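Local structure of MAGE domain-containing protein (Xenopus laevis, 7DG2) at residues Pro29-Asp34 with Ser73-Leu78; Gly14-Tyr19 with Ser38-Tyr43. The protein probably serves as the Nse3 (MAGE) subunit of the Smc5/6 complex, pairing with Nse1 to shape Nse4 and likely taking part in DNA binding. All coordinates share one frame; numbering follows the deposited sequence.

Interaction 1: residues Pro29-Asp34 with Ser73-Leu78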
ATOM      1  N   PRO B  29       9.291  -6.334  11.355  1.00 17.48           N
ATOM      2  CA  PRO B  29       9.515  -7.781  11.249  1.00 18.17           C
ATOM      3  C   PRO B  29       8.481  -8.562  12.044  1.00 16.71           C
ATOM      4  O   PRO B  29       7.807  -8.039  12.933  1.00 16.64           O
ATOM      5  CB  PRO B  29      10.926  -7.970  11.814  1.00 22.19           C
ATOM      6  CG  PRO B  29      11.589  -6.636  11.593  1.00 24.85           C
ATOM      7  CD  PRO B  29      10.496  -5.617  11.815  1.00 19.37           C
ATOM      8  N   ILE B  30       8.359  -9.846  11.709  1.00 14.78           N
ATOM      9  CA  ILE B  30       7.301 -10.702  12.230  1.00 14.25           C
ATOM     10  C   ILE B  30       7.953 -11.854  12.990  1.00 14.44           C
ATOM     11  O   ILE B  30       8.650 -12.678  12.390  1.00 17.04           O
ATOM     12  CB  ILE B  30       6.406 -11.231  11.103  1.00 15.50           C
ATOM     13  CG1 ILE B  30       5.947 -10.056  10.227  1.00 17.65           C
ATOM     14  CG2 ILE B  30       5.244 -12.032  11.700  1.00 16.80           C
ATOM     15  CD1 ILE B  30       5.371 -10.461   8.854  1.00 18.08           C
ATOM     16  N   LYS B  31       7.700 -11.937  14.299  1.00 14.67           N
ATOM     17  CA  LYS B  31       8.318 -13.005  15.092  1.00 13.39           C
ATOM     18  C   LYS B  31       7.655 -14.347  14.808  1.00 14.24           C
ATOM     19  O   LYS B  31       6.432 -14.453  14.818  1.00 15.04           O
ATOM     20  CB  LYS B  31       8.205 -12.696  16.593  1.00 18.49           C
ATOM     21  CG  LYS B  31       8.899 -11.422  17.040  1.00 22.90           C
ATOM     22  CD  LYS B  31       8.594 -11.168  18.508  1.00 27.90           C
ATOM     23  CE  LYS B  31       9.257  -9.908  19.040  1.00 34.90           C
ATOM     24  NZ  LYS B  31       9.067  -9.833  20.520  1.00 39.22           N
ATOM     25  N   ARG B  32       8.466 -15.393  14.575  1.00 13.18           N
ATOM     26  CA  ARG B  32       7.898 -16.737  14.486  1.00 13.01           C
ATOM     27  C   ARG B  32       7.042 -17.057  15.707  1.00 14.56           C
ATOM     28  O   ARG B  32       5.964 -17.659  15.586  1.00 14.36           O
ATOM     29  CB  ARG B  32       9.021 -17.770  14.351  1.00 14.17           C
ATOM     30  CG  ARG B  32       8.553 -19.190  14.170  1.00 13.82           C
ATOM     31  CD  ARG B  32       9.755 -20.134  14.171  1.00 15.74           C
ATOM     32  NE  ARG B  32      10.201 -20.351  15.548  1.00 17.15           N
ATOM     33  CZ  ARG B  32      11.280 -21.047  15.880  1.00 18.74           C
ATOM     34  NH1 ARG B  32      12.021 -21.594  14.923  1.00 18.24           N
ATOM     35  NH2 ARG B  32      11.600 -21.207  17.162  1.00 20.79           N
ATOM     36  N   ALA B  33       7.512 -16.676  16.899  1.00 14.91           N
ATOM     37  CA  ALA B  33       6.767 -17.007  18.111  1.00 15.30           C
ATOM     38  C   ALA B  33       5.378 -16.376  18.119  1.00 16.83           C
ATOM     39  O   ALA B  33       4.436 -16.974  18.652  1.00 16.58           O
ATOM     40  CB  ALA B  33       7.560 -16.574  19.349  1.00 20.43           C
ATOM     41  N   ASP B  34       5.222 -15.198  17.503  1.00 14.95           N
ATOM     42  CA  ASP B  34       3.903 -14.569  17.440  1.00 16.57           C
ATOM     43  C   ASP B  34       3.005 -15.258  16.421  1.00 15.46           C
ATOM     44  O   ASP B  34       1.807 -15.416  16.658  1.00 14.55           O
ATOM     45  CB  ASP B  34       4.017 -13.082  17.100  1.00 16.87           C
ATOM     46  CG  ASP B  34       4.569 -12.243  18.245  1.00 23.95           C
ATOM     47  OD1 ASP B  34       4.383 -12.621  19.422  1.00 24.80           O
ATOM     48  OD2 ASP B  34       5.178 -11.187  17.963  1.00 20.86           O
ATOM     49  N   SER B  73      16.345 -14.837  17.384  1.00 34.49           N
ATOM     50  CA  SER B  73      14.966 -14.547  17.757  1.00 34.92           C
ATOM     51  C   SER B  73      13.956 -15.059  16.737  1.00 32.97           C
ATOM     52  O   SER B  73      12.745 -14.934  16.972  1.00 33.98           O
ATOM     53  CB  SER B  73      14.769 -13.039  17.962  1.00 34.65           C
ATOM     54  OG  SER B  73      14.990 -12.294  16.767  1.00 34.22           O
ATOM     55  N   HIS B  74      14.427 -15.619  15.623  1.00 27.12           N
ATOM     56  CA  HIS B  74      13.582 -16.132  14.546  1.00 24.81           C
ATOM     57  C   HIS B  74      12.504 -15.120  14.171  1.00 21.90           C
ATOM     58  O   HIS B  74      11.316 -15.323  14.405  1.00 19.47           O
ATOM     59  CB  HIS B  74      12.944 -17.467  14.935  1.00 25.98           C
ATOM     60  CG  HIS B  74      13.932 -18.482  15.413  1.00 23.62           C
ATOM     61  ND1 HIS B  74      14.804 -19.128  14.564  1.00 28.79           N
ATOM     62  CD2 HIS B  74      14.190 -18.955  16.656  1.00 29.53           C
ATOM     63  CE1 HIS B  74      15.557 -19.959  15.267  1.00 30.06           C
ATOM     64  NE2 HIS B  74      15.201 -19.874  16.536  1.00 27.56           N
ATOM     65  N   ILE B  75      12.952 -14.013  13.592  1.00 20.54           N
ATOM     66  CA  ILE B  75      12.042 -12.994  13.083  1.00 17.62           C
ATOM     67  C   ILE B  75      12.136 -12.970  11.561  1.00 18.31           C
ATOM     68  O   ILE B  75      13.225 -13.098  10.976  1.00 17.10           O
ATOM     69  CB  ILE B  75      12.301 -11.602  13.702  1.00 25.01           C
ATOM     70  CG1 ILE B  75      13.681 -11.069  13.338  1.00 27.67           C
ATOM     71  CG2 ILE B  75      12.146 -11.672  15.228  1.00 29.37           C
ATOM     72  CD1 ILE B  75      13.871  -9.589  13.669  1.00 33.49           C
ATOM     73  N   TYR B  76      10.981 -12.836  10.920  1.00 14.85           N
ATOM     74  CA  TYR B  76      10.849 -12.958   9.473  1.00 15.17           C
ATOM     75  C   TYR B  76      10.502 -11.625   8.834  1.00 15.62           C
ATOM     76  O   TYR B  76       9.915 -10.749   9.467  1.00 15.39           O
ATOM     77  CB  TYR B  76       9.742 -13.934   9.095  1.00 14.35           C
ATOM     78  CG  TYR B  76       9.905 -15.344   9.621  1.00 15.27           C
ATOM     79  CD1 TYR B  76      11.086 -16.051   9.442  1.00 18.12           C
ATOM     80  CD2 TYR B  76       8.860 -15.968  10.282  1.00 14.35           C
ATOM     81  CE1 TYR B  76      11.217 -17.355   9.926  1.00 18.25           C
ATOM     82  CE2 TYR B  76       8.973 -17.267  10.749  1.00 15.38           C
ATOM     83  CZ  TYR B  76      10.146 -17.953  10.571  1.00 15.98           C
ATOM     84  OH  TYR B  76      10.251 -19.239  11.062  1.00 16.18           O
ATOM     85  N   ILE B  77      10.844 -11.501   7.551  1.00 13.99           N
ATOM     86  CA  ILE B  77      10.338 -10.438   6.689  1.00 12.78           C
ATOM     87  C   ILE B  77       9.873 -11.084   5.389  1.00 13.75           C
ATOM     88  O   ILE B  77      10.106 -12.267   5.137  1.00 14.08           O
ATOM     89  CB  ILE B  77      11.384  -9.342   6.402  1.00 14.04           C
ATOM     90  CG1 ILE B  77      12.544  -9.905   5.578  1.00 16.11           C
ATOM     91  CG2 ILE B  77      11.889  -8.696   7.691  1.00 16.36           C
ATOM     92  CD1 ILE B  77      13.487  -8.814   5.063  1.00 17.93           C
ATOM     93  N   LEU B  78       9.224 -10.280   4.543  1.00 12.03           N
ATOM     94  CA  LEU B  78       8.825 -10.708   3.208  1.00 12.94           C
ATOM     95  C   LEU B  78       9.631  -9.908   2.192  1.00 13.95           C
ATOM     96  O   LEU B  78       9.637  -8.678   2.247  1.00 15.70           O
ATOM     97  CB  LEU B  78       7.319 -10.481   2.986  1.00 13.66           C
ATOM     98  CG  LEU B  78       6.358 -11.263   3.879  1.00 14.20           C
ATOM     99  CD1 LEU B  78       4.926 -10.804   3.604  1.00 15.23           C
ATOM    100  CD2 LEU B  78       6.500 -12.764   3.647  1.00 17.57           C
TER
HETATM  101  O   HOH W   1      10.261 -15.688  17.425  1.00 21.49           O
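The short first strand of a winged-helix domain, Ile30 and Lys31, pairs here with the antiparallel strand 75-80, as expected of the first winged-helix module of a MAGE homology domain. Ile30 and Tyr76 form the hydrogen-bonded pair: Ile30 N donates a hydrogen bond to Tyr76 O (2.9 Å), and Tyr76 N donates one to Ile30 O (2.8 Å). Lys31 and Ile75 follow as the non-hydrogen-bonded pair, with Lys31 CG packed on Ile75 CG2. Lys31 is also the N-cap of helix 32-40, and the pairing carries on into the first turn of that helix, where Arg32 N bonds to His74 O at 2.9 Å. Water 1 adds a bridge, accepting from Ala33 N and donating to Ser73 O.

Two aromatic residues receive the Arg32 side chain. With CG anti to the backbone N (chi1 -177°) and a bend at chi3, it approaches the Tyr76 ring obliquely, Arg32 CB lying beside Tyr76 CE2 and Arg32 CD 3.3 Å from Tyr76 OH, and its guanidinium settles flat on the His74 ring. The planes stand 14° apart with the centres of the Arg32 guanidinium and the His74 ring separated by 3.9 Å, and NH1 sits over the middle of the ring. On the face of Ile75, Pro29 CB meets Ile75 CD1 at 3.8 Å, while Ile30 turns to the other face and packs against Tyr19 and Leu20 of helix 6-23. His74 ND1 is hydrogen-bonded to Glu68 on the adjoining strand. That carboxylate would probably polarise the imidazole and make its face more attractive to the arginine cation. The stack, the Arg32 N to His74 O bond and the water bridge together hold the helix start against the sheet.

Interaction 2: residues Gly14-Tyr19 with Ser38-Tyr43; sequences GEVVQY and SVIKEY
The Tyr19 ring takes a methyl group, Val39 CG2, over one face, while water 3 sits in plane at its edge beside the hydroxyl; within 38-43, the Tyr43 ring has Ile40 O in plane at its edge. The Tyr19 contact is a CH-pi interaction between helix 6-23 and the last turn of helix 32-40, two helices of a winged-helix domain. Val39 CG2 lies 3.7 Å from the centroid of the Tyr19 ring and 24° off the ring normal, displaced toward the CG and CD1 side; its approach to Tyr19 CD1 is 3.5 Å. A chi1 of -179° swings the Tyr19 ring away from its own backbone N and out toward helix 32-40, leaving its hydroxyl near Ser38. Water 3 joins the two residues there, 2.6 Å from Tyr19 OH and more loosely placed at 3.2 Å from Ser38 OG.

Val39 uses both of its methyls. While Val39 CG2 meets the ring, Val39 CG1 rests on Val16 CG2 at 3.6 Å and also touches Glu15 CB. Val16 CG2 is shared, for it also touches Ile40 CG1 at 3.8 Å, extending the apolar layer toward Ala54 and Ile50 of helix 47-62. A serine in place of Tyr19 would probably open a gap beside Val39 CG2 and leave water 3 without its phenolic partner.

At the border of the apolar layer lies a polar link. The helix around Val39 has a wider pi-type turn, and Val39 O is hydrogen-bonded by Lys12 from helix 6-23. Helix 6-23 also packs on the Nse1 chain, Tyr19 on its Met90 and Gln18 on its Phe61. Water 2 donates both of its protons, one to Glu15 OE1 at 2.8 Å and the other to Val39 O at 3.0 Å.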
ATOM      1  N   GLY B  14      -4.274 -20.625   5.613  1.00 16.04           N
ATOM      2  CA  GLY B  14      -4.791 -19.368   5.094  1.00 15.78           C
ATOM      3  C   GLY B  14      -4.717 -18.241   6.109  1.00 15.64           C
ATOM      4  O   GLY B  14      -4.393 -17.101   5.764  1.00 15.80           O
ATOM      5  N   GLU B  15      -5.011 -18.545   7.375  1.00 13.67           N
ATOM      6  CA  GLU B  15      -4.930 -17.523   8.413  1.00 12.92           C
ATOM      7  C   GLU B  15      -3.500 -17.033   8.597  1.00 13.36           C
ATOM      8  O   GLU B  15      -3.265 -15.841   8.833  1.00 15.03           O
ATOM      9  CB  GLU B  15      -5.499 -18.075   9.726  1.00 17.06           C
ATOM     10  CG  GLU B  15      -6.992 -18.326   9.624  1.00 21.10           C
ATOM     11  CD  GLU B  15      -7.565 -19.202  10.734  1.00 29.31           C
ATOM     12  OE1 GLU B  15      -6.811 -19.677  11.603  1.00 25.65           O
ATOM     13  OE2 GLU B  15      -8.794 -19.428  10.717  1.00 36.09           O
ATOM     14  N   VAL B  16      -2.526 -17.942   8.532  1.00 12.29           N
ATOM     15  CA  VAL B  16      -1.135 -17.519   8.670  1.00 12.69           C
ATOM     16  C   VAL B  16      -0.736 -16.606   7.514  1.00 12.73           C
ATOM     17  O   VAL B  16      -0.013 -15.622   7.705  1.00 13.15           O
ATOM     18  CB  VAL B  16      -0.207 -18.744   8.767  1.00 11.01           C
ATOM     19  CG1 VAL B  16       1.234 -18.302   8.653  1.00 10.65           C
ATOM     20  CG2 VAL B  16      -0.450 -19.471  10.106  1.00 13.87           C
ATOM     21  N   VAL B  17      -1.163 -16.940   6.290  1.00 13.38           N
ATOM     22  CA  VAL B  17      -0.871 -16.072   5.148  1.00 11.43           C
ATOM     23  C   VAL B  17      -1.473 -14.693   5.377  1.00 12.92           C
ATOM     24  O   VAL B  17      -0.814 -13.670   5.178  1.00 11.92           O
ATOM     25  CB  VAL B  17      -1.382 -16.698   3.837  1.00 13.87           C
ATOM     26  CG1 VAL B  17      -1.225 -15.716   2.664  1.00 13.85           C
ATOM     27  CG2 VAL B  17      -0.645 -18.001   3.554  1.00 12.20           C
ATOM     28  N   GLN B  18      -2.733 -14.649   5.815  1.00 12.97           N
ATOM     29  CA  GLN B  18      -3.361 -13.355   6.086  1.00 13.88           C
ATOM     30  C   GLN B  18      -2.575 -12.580   7.130  1.00 13.85           C
ATOM     31  O   GLN B  18      -2.363 -11.368   6.991  1.00 14.34           O
ATOM     32  CB  GLN B  18      -4.792 -13.541   6.580  1.00 15.69           C
ATOM     33  CG  GLN B  18      -5.768 -14.067   5.572  1.00 18.62           C
ATOM     34  CD  GLN B  18      -7.156 -14.137   6.170  1.00 24.68           C
ATOM     35  OE1 GLN B  18      -7.592 -15.199   6.627  1.00 28.70           O
ATOM     36  NE2 GLN B  18      -7.853 -12.991   6.202  1.00 22.77           N
ATOM     37  N   TYR B  19      -2.158 -13.266   8.195  1.00 11.80           N
ATOM     38  CA  TYR B  19      -1.419 -12.616   9.267  1.00 13.05           C
ATOM     39  C   TYR B  19      -0.095 -12.066   8.758  1.00 11.64           C
ATOM     40  O   TYR B  19       0.285 -10.938   9.089  1.00 13.05           O
ATOM     41  CB  TYR B  19      -1.199 -13.640  10.387  1.00 14.22           C
ATOM     42  CG  TYR B  19      -0.480 -13.156  11.609  1.00 14.35           C
ATOM     43  CD1 TYR B  19      -1.172 -12.526  12.634  1.00 13.36           C
ATOM     44  CD2 TYR B  19       0.876 -13.383  11.776  1.00 15.57           C
ATOM     45  CE1 TYR B  19      -0.523 -12.127  13.777  1.00 16.17           C
ATOM     46  CE2 TYR B  19       1.530 -12.972  12.911  1.00 14.43           C
ATOM     47  CZ  TYR B  19       0.830 -12.343  13.905  1.00 16.60           C
ATOM     48  OH  TYR B  19       1.472 -11.928  15.053  1.00 19.04           O
ATOM     49  N   SER B  38      -0.267 -16.562  18.255  1.00 16.74           N
ATOM     50  CA  SER B  38      -1.463 -15.788  17.945  1.00 20.32           C
ATOM     51  C   SER B  38      -2.328 -16.411  16.872  1.00 20.31           C
ATOM     52  O   SER B  38      -3.534 -16.143  16.835  1.00 19.62           O
ATOM     53  CB  SER B  38      -1.086 -14.369  17.507  1.00 23.34           C
ATOM     54  OG  SER B  38      -0.513 -13.652  18.588  1.00 25.74           O
ATOM     55  N   VAL B  39      -1.752 -17.189  15.955  1.00 15.16           N
ATOM     56  CA  VAL B  39      -2.509 -17.775  14.860  1.00 15.01           C
ATOM     57  C   VAL B  39      -2.588 -19.298  14.969  1.00 15.09           C
ATOM     58  O   VAL B  39      -3.670 -19.878  14.858  1.00 16.14           O
ATOM     59  CB  VAL B  39      -1.918 -17.347  13.497  1.00 16.38           C
ATOM     60  CG1 VAL B  39      -2.792 -17.845  12.371  1.00 17.01           C
ATOM     61  CG2 VAL B  39      -1.789 -15.840  13.448  1.00 19.54           C
ATOM     62  N   ILE B  40      -1.445 -19.970  15.117  1.00 15.25           N
ATOM     63  CA  ILE B  40      -1.468 -21.423  14.967  1.00 16.05           C
ATOM     64  C   ILE B  40      -2.107 -22.093  16.179  1.00 17.31           C
ATOM     65  O   ILE B  40      -2.810 -23.106  16.036  1.00 16.00           O
ATOM     66  CB  ILE B  40      -0.039 -21.922  14.670  1.00 14.66           C
ATOM     67  CG1 ILE B  40       0.368 -21.355  13.291  1.00 16.11           C
ATOM     68  CG2 ILE B  40       0.026 -23.450  14.670  1.00 16.37           C
ATOM     69  CD1 ILE B  40       1.718 -21.832  12.767  1.00 15.00           C
ATOM     70  N   LYS B  41      -1.913 -21.524  17.368  1.00 18.99           N
ATOM     71  CA  LYS B  41      -2.653 -21.898  18.570  1.00 19.51           C
ATOM     72  C   LYS B  41      -2.569 -23.398  18.843  1.00 19.94           C
ATOM     73  O   LYS B  41      -1.468 -23.924  19.030  1.00 19.23           O
ATOM     74  CB  LYS B  41      -4.100 -21.416  18.457  1.00 19.30           C
ATOM     75  CG  LYS B  41      -4.229 -19.891  18.505  1.00 19.40           C
ATOM     76  CD  LYS B  41      -5.613 -19.448  18.024  1.00 23.16           C
ATOM     77  CE  LYS B  41      -5.838 -17.970  18.270  1.00 30.20           C
ATOM     78  NZ  LYS B  41      -7.228 -17.578  17.891  1.00 29.93           N
ATOM     79  N   GLU B  42      -3.706 -24.103  18.869  1.00 18.95           N
ATOM     80  CA  GLU B  42      -3.658 -25.507  19.281  1.00 21.64           C
ATOM     81  C   GLU B  42      -3.087 -26.437  18.213  1.00 22.26           C
ATOM     82  O   GLU B  42      -2.982 -27.646  18.459  1.00 22.60           O
ATOM     83  CB  GLU B  42      -5.055 -25.978  19.705  1.00 25.82           C
ATOM     84  CG  GLU B  42      -6.028 -26.193  18.560  1.00 29.36           C
ATOM     85  CD  GLU B  42      -6.860 -24.962  18.221  1.00 31.86           C
ATOM     86  OE1 GLU B  42      -6.368 -23.821  18.365  1.00 25.89           O
ATOM     87  OE2 GLU B  42      -8.018 -25.145  17.790  1.00 35.27           O
ATOM     88  N   TYR B  43      -2.702 -25.919  17.047  1.00 18.88           N
ATOM     89  CA  TYR B  43      -2.017 -26.705  16.027  1.00 20.98           C
ATOM     90  C   TYR B  43      -0.499 -26.540  16.091  1.00 17.26           C
ATOM     91  O   TYR B  43       0.205 -26.890  15.136  1.00 17.54           O
ATOM     92  CB  TYR B  43      -2.548 -26.333  14.641  1.00 22.82           C
ATOM     93  CG  TYR B  43      -4.023 -26.626  14.500  1.00 22.81           C
ATOM     94  CD1 TYR B  43      -4.975 -25.698  14.890  1.00 23.98           C
ATOM     95  CD2 TYR B  43      -4.459 -27.854  14.023  1.00 30.89           C
ATOM     96  CE1 TYR B  43      -6.336 -25.977  14.781  1.00 29.74           C
ATOM     97  CE2 TYR B  43      -5.804 -28.142  13.911  1.00 33.60           C
ATOM     98  CZ  TYR B  43      -6.737 -27.201  14.286  1.00 34.60           C
ATOM     99  OH  TYR B  43      -8.074 -27.501  14.172  1.00 38.06           O
TER
HETATM  100  O   HOH W   2      -6.118 -18.391  14.008  1.00 34.57           O
HETATM  101  O   HOH W   3       0.094 -10.882  17.032  1.00 30.87           O

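How the interactions relate
Both contacts belong to one winged-helix unit within the MAGE homology domain, their centres about 13 Å apart. Their segments alternate along the chain: 14-19, 29-34, 38-43, then 73-78. Helix 32-40 is common to the two, its start held against strand 75-80 in interaction 1 and its end against helix 6-23 in interaction 2. They meet at Tyr19, whose OH lies 3.5 Å from Asp34 CB and whose CE2 lies 4.0 Å from Ile30 CG2. The sheet and the helical pair are thus packed as one body, with helix 6-23 facing the Nse1 chain and Leu78 of the sheet meeting Thr65 of the Nse4 chain.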